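Side-chain contacts in thymine dioxygenase (PDB 5C3Q), which probably acts as an iron- and 2-oxoglutarate-dependent dioxygenase that hydroxylates the methyl group of thymine: residues R60-V63 and F64-A68; A311-S314 and E315-Y318. All coordinates share one frame; numbering follows the deposited sequence.

Contact 1. Residues R60-V63 and F64-A68; sequences REHV and FNTSA. With EDO (1,2-ethanediol), chain L.
Thr66 holds OG1 beside its own backbone N (chi1 -51°), while His62 swings CG away from its N and next to its carbonyl carbon (chi1 174°); together these rotations set the hydroxyl against both the carbonyl and the ring of His62. The setting is an ordinary alpha-helix, 57-71, packed on strand 284-295 of the larger sheet of the double-stranded beta-helix fold. His62 O is gripped twice, by Thr66 N at 2.8 Å and by Thr66 OG1 at 2.7 Å. The hydroxyl meets the oxygen from above the carbonyl plane, in the manner of a buried helical threonine whose polar atom is satisfied by the preceding turn. The same OG1 sits over the middle of one face of the imidazole, 3.7 Å from His62 CE1, and the ring's far side-chain nitrogen, NE2, bonds to Thr150 of helix 147-173, which also packs against Val63.

On another side of the helix, Arg60 and Phe64, four residues apart, run side by side in the same direction. The fully extended arginine brings CG within 3.9 Å of Phe64 CD1 and NE within 3.8 Å of Phe64 CE1, with guanidinium and ring planes 28° apart. Phe64 also rests on Tyr289 and Ile291, and on Phe226 of strand 222-227. Ser290, between Tyr289 and Ile291 on strand 284-295, binds 2-oxoglutarate, so the phenyl packs behind the cosubstrate pocket without entering it. Past the ring, Arg60 NH2 donates to Thr251 O. It also donates, nearly straight, to O1 of a 1,2-ethanediol that lies at the guanidinium edge and probably came from the crystallisation liquor; Arg60 NH2 and EDO O1 are 2.8 Å apart.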
loop_
_atom_site.group_PDB
_atom_site.type_symbol
_atom_site.label_atom_id
_atom_site.label_comp_id
_atom_site.label_asym_id
_atom_site.label_seq_id
_atom_site.Cartn_x
_atom_site.Cartn_y
_atom_site.Cartn_z
ATOM N N ARG A 60 -7.330 10.015 11.836
ATOM C CA ARG A 60 -7.439 9.437 10.485
ATOM C C ARG A 60 -8.479 10.178 9.643
ATOM O O ARG A 60 -8.248 10.467 8.472
ATOM C CB ARG A 60 -7.802 7.949 10.554
ATOM C CG ARG A 60 -8.271 7.351 9.230
ATOM C CD ARG A 60 -8.603 5.880 9.385
ATOM N NE ARG A 60 -9.159 5.288 8.171
ATOM C CZ ARG A 60 -9.393 3.986 8.002
ATOM N NH1 ARG A 60 -9.903 3.550 6.857
ATOM N NH2 ARG A 60 -9.117 3.111 8.966
ATOM N N GLU A 61 -9.625 10.473 10.249
ATOM C CA GLU A 61 -10.686 11.229 9.582
ATOM C C GLU A 61 -10.187 12.614 9.142
ATOM O O GLU A 61 -10.445 13.049 8.021
ATOM C CB GLU A 61 -11.889 11.370 10.517
ATOM C CG GLU A 61 -13.196 11.702 9.822
ATOM C CD GLU A 61 -14.365 11.780 10.790
ATOM O OE1 GLU A 61 -14.386 11.014 11.782
ATOM O OE2 GLU A 61 -15.269 12.609 10.555
ATOM N N HIS A 62 -9.463 13.284 10.033
ATOM C CA HIS A 62 -8.837 14.573 9.737
ATOM C C HIS A 62 -7.829 14.464 8.584
ATOM O O HIS A 62 -7.816 15.308 7.686
ATOM C CB HIS A 62 -8.154 15.125 10.996
ATOM C CG HIS A 62 -7.367 16.378 10.762
ATOM N ND1 HIS A 62 -7.958 17.575 10.416
ATOM C CD2 HIS A 62 -6.038 16.623 10.839
ATOM C CE1 HIS A 62 -7.025 18.502 10.286
ATOM N NE2 HIS A 62 -5.851 17.949 10.537
ATOM N N VAL A 63 -7.002 13.423 8.607
ATOM C CA VAL A 63 -6.015 13.195 7.546
ATOM C C VAL A 63 -6.705 13.025 6.188
ATOM O O VAL A 63 -6.272 13.616 5.192
ATOM C CB VAL A 63 -5.102 11.986 7.869
ATOM C CG1 VAL A 63 -4.286 11.557 6.655
ATOM C CG2 VAL A 63 -4.173 12.326 9.027
ATOM N N PHE A 64 -7.781 12.240 6.156
ATOM C CA PHE A 64 -8.582 12.073 4.931
ATOM C C PHE A 64 -9.202 13.387 4.454
ATOM O O PHE A 64 -9.188 13.679 3.260
ATOM C CB PHE A 64 -9.681 11.019 5.122
ATOM C CG PHE A 64 -9.249 9.625 4.768
ATOM C CD1 PHE A 64 -8.501 8.865 5.656
ATOM C CD2 PHE A 64 -9.591 9.070 3.543
ATOM C CE1 PHE A 64 -8.099 7.584 5.331
ATOM C CE2 PHE A 64 -9.191 7.784 3.210
ATOM C CZ PHE A 64 -8.446 7.043 4.107
ATOM N N ASN A 65 -9.749 14.170 5.380
ATOM C CA ASN A 65 -10.285 15.496 5.047
ATOM C C ASN A 65 -9.201 16.417 4.480
ATOM O O ASN A 65 -9.440 17.161 3.527
ATOM C CB ASN A 65 -10.915 16.156 6.278
ATOM C CG ASN A 65 -12.227 15.506 6.699
ATOM O OD1 ASN A 65 -13.003 15.036 5.865
ATOM N ND2 ASN A 65 -12.494 15.506 8.002
ATOM N N THR A 66 -8.010 16.356 5.070
ATOM C CA THR A 66 -6.870 17.144 4.611
ATOM C C THR A 66 -6.426 16.710 3.212
ATOM O O THR A 66 -6.101 17.551 2.369
ATOM C CB THR A 66 -5.695 17.039 5.606
ATOM O OG1 THR A 66 -6.163 17.336 6.926
ATOM C CG2 THR A 66 -4.583 18.010 5.248
ATOM N N SER A 67 -6.430 15.399 2.967
ATOM C CA SER A 67 -6.113 14.853 1.647
ATOM C C SER A 67 -7.123 15.313 0.602
ATOM O O SER A 67 -6.743 15.711 -0.501
ATOM C CB SER A 67 -6.090 13.319 1.686
ATOM O OG SER A 67 -5.922 12.779 0.385
ATOM N N ALA A 68 -8.406 15.246 0.953
ATOM C CA ALA A 68 -9.478 15.718 0.074
ATOM C C ALA A 68 -9.292 17.193 -0.288
ATOM O O ALA A 68 -9.582 17.602 -1.409
ATOM C CB ALA A 68 -10.839 15.501 0.724
HETATM C C1 EDO L . -8.840 4.264 12.206
HETATM O O1 EDO L . -7.875 3.562 11.415
HETATM C C2 EDO L . -8.835 3.687 13.608
HETATM O O2 EDO L . -7.484 3.561 14.060
#

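Contact 2. Residues A311-S314 and E315-Y318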
loop_
_atom_site.group_PDB
_atom_site.type_symbol
_atom_site.label_atom_id
_atom_site.label_comp_id
_atom_site.label_asym_id
_atom_site.label_seq_id
_atom_site.Cartn_x
_atom_site.Cartn_y
_atom_site.Cartn_z
ATOM N N ALA A 311 15.565 -24.489 6.030
ATOM C CA ALA A 311 16.394 -25.434 6.786
ATOM C C ALA A 311 17.781 -25.537 6.151
ATOM O O ALA A 311 18.759 -25.022 6.697
ATOM C CB ALA A 311 15.725 -26.801 6.868
ATOM N N ALA A 312 17.866 -26.193 4.998
ATOM C CA ALA A 312 19.120 -26.293 4.259
ATOM C C ALA A 312 19.313 -25.051 3.398
ATOM O O ALA A 312 18.341 -24.440 2.949
ATOM C CB ALA A 312 19.129 -27.548 3.395
ATOM N N GLU A 313 20.573 -24.688 3.171
ATOM C CA GLU A 313 20.929 -23.522 2.360
ATOM C C GLU A 313 20.402 -23.634 0.927
ATOM O O GLU A 313 20.102 -22.625 0.292
ATOM C CB GLU A 313 22.450 -23.346 2.328
ATOM C CG GLU A 313 23.078 -23.015 3.672
ATOM C CD GLU A 313 22.707 -21.633 4.166
ATOM O OE1 GLU A 313 22.423 -21.494 5.372
ATOM O OE2 GLU A 313 22.694 -20.685 3.351
ATOM N N SER A 314 20.294 -24.865 0.432
ATOM C CA SER A 314 19.749 -25.141 -0.900
ATOM C C SER A 314 18.298 -24.674 -1.068
ATOM O O SER A 314 17.829 -24.507 -2.196
ATOM C CB SER A 314 19.831 -26.640 -1.198
ATOM O OG SER A 314 18.979 -27.380 -0.336
ATOM N N GLU A 315 17.598 -24.481 0.047
ATOM C CA GLU A 315 16.212 -24.009 0.027
ATOM C C GLU A 315 16.072 -22.501 -0.209
ATOM O O GLU A 315 14.971 -22.027 -0.477
ATOM C CB GLU A 315 15.501 -24.398 1.328
ATOM C CG GLU A 315 15.336 -25.899 1.500
ATOM C CD GLU A 315 15.122 -26.314 2.943
ATOM O OE1 GLU A 315 14.568 -25.517 3.730
ATOM O OE2 GLU A 315 15.519 -27.444 3.294
ATOM N N ARG A 316 17.172 -21.754 -0.101
ATOM C CA ARG A 316 17.165 -20.312 -0.384
ATOM C C ARG A 316 16.946 -20.047 -1.866
ATOM O O ARG A 316 17.768 -20.441 -2.698
ATOM C CB ARG A 316 18.484 -19.661 0.020
ATOM C CG ARG A 316 18.714 -19.550 1.513
ATOM C CD ARG A 316 19.791 -18.508 1.773
ATOM N NE ARG A 316 20.281 -18.533 3.147
ATOM C CZ ARG A 316 21.135 -17.646 3.654
ATOM N NH1 ARG A 316 21.606 -16.648 2.909
ATOM N NH2 ARG A 316 21.522 -17.752 4.920
ATOM N N LYS A 317 15.863 -19.348 -2.186
ATOM C CA LYS A 317 15.467 -19.139 -3.574
ATOM C C LYS A 317 16.149 -17.943 -4.242
ATOM O O LYS A 317 16.219 -17.890 -5.471
ATOM C CB LYS A 317 13.945 -18.983 -3.662
ATOM C CG LYS A 317 13.185 -20.227 -3.222
ATOM C CD LYS A 317 11.692 -19.980 -3.093
ATOM C CE LYS A 317 11.024 -19.768 -4.440
ATOM N NZ LYS A 317 9.550 -19.987 -4.356
ATOM N N TYR A 318 16.654 -16.996 -3.445
ATOM C CA TYR A 318 17.079 -15.697 -3.973
ATOM C C TYR A 318 18.465 -15.257 -3.506
ATOM O O TYR A 318 18.838 -15.464 -2.350
ATOM C CB TYR A 318 16.060 -14.624 -3.583
ATOM C CG TYR A 318 14.655 -14.969 -4.009
ATOM C CD1 TYR A 318 14.306 -14.981 -5.353
ATOM C CD2 TYR A 318 13.683 -15.315 -3.074
ATOM C CE1 TYR A 318 13.022 -15.312 -5.757
ATOM C CE2 TYR A 318 12.396 -15.646 -3.468
ATOM C CZ TYR A 318 12.070 -15.640 -4.812
ATOM O OH TYR A 318 10.795 -15.971 -5.219
HETATM O O HOH W 1 20.143 -21.981 -2.552
#
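The Glu315 carboxylate accepts two backbone hydrogen bonds, from Ala311 and Ala312, in this surface turn. The side chain leaves with CG beside its backbone N (chi1 -66°) and then runs extended, which carries both oxygens back to the backbone N-H groups of the two alanines. Ala311 N donates to Glu315 OE1 at 2.7 Å, and Ala312 N to Glu315 OE2 at a looser 3.2 Å. Both donors stand out of the carboxylate plane, the second much farther than the first. Ala311 CB lies 3.6 Å from both Glu315 OE1 and Glu315 OE2.

Among backbone bonds, Glu315 N reaches Ala312 O at 3.0 Å and Arg316 N reaches Glu313 O, each spanning three residues as in a 3-10 helix. With Ala312 at the N-cap of this short turn, Glu315 at N3 turns its carboxylate back to the Ala312 N-H, the N3-to-N-cap half of a capping box; alanine has no side-chain acceptor for the other half. A water donates to both Glu313 O and Arg316 O, giving Glu313 O a second donor where the chain leaves the turn. Glu315 O, in turn, accepts from Asn265 ND2, tying the turn to the segment just after helix 258-263.

The charge pair lies on another side. Glu313, bent at its second torsion, and Arg316, extended, point the same way, and OE2 hovers over one face of the guanidinium toward its rim. Their planes are 55° apart. Although Glu313 OE2 and Arg316 NE are 3.2 Å apart, no N-H points at the oxygen, and the salt bridge is one of charges alone; the directed bond of Arg316 NH2 goes to Tyr310 OH.

Following the chain from the N terminus, contact 1 comes first, inside helix 57-71; the chain then builds most of the double-stranded beta-helix before reaching contact 2, between strands 302-303 and 321-322, which pair antiparallel. Each contact joins consecutive residues, so neither closes a long loop; they follow in series and neither nest nor cross. Contact 1 lies within a helix whose side chains pack on strands 284-295 and 222-227 and on helix 147-173, whereas contact 2 is a turn within a surface connection, away from the substrate and metal sites. They sit on opposite sides of the chain's centre, with centres 45 Å apart and nearest atoms about 31 Å apart.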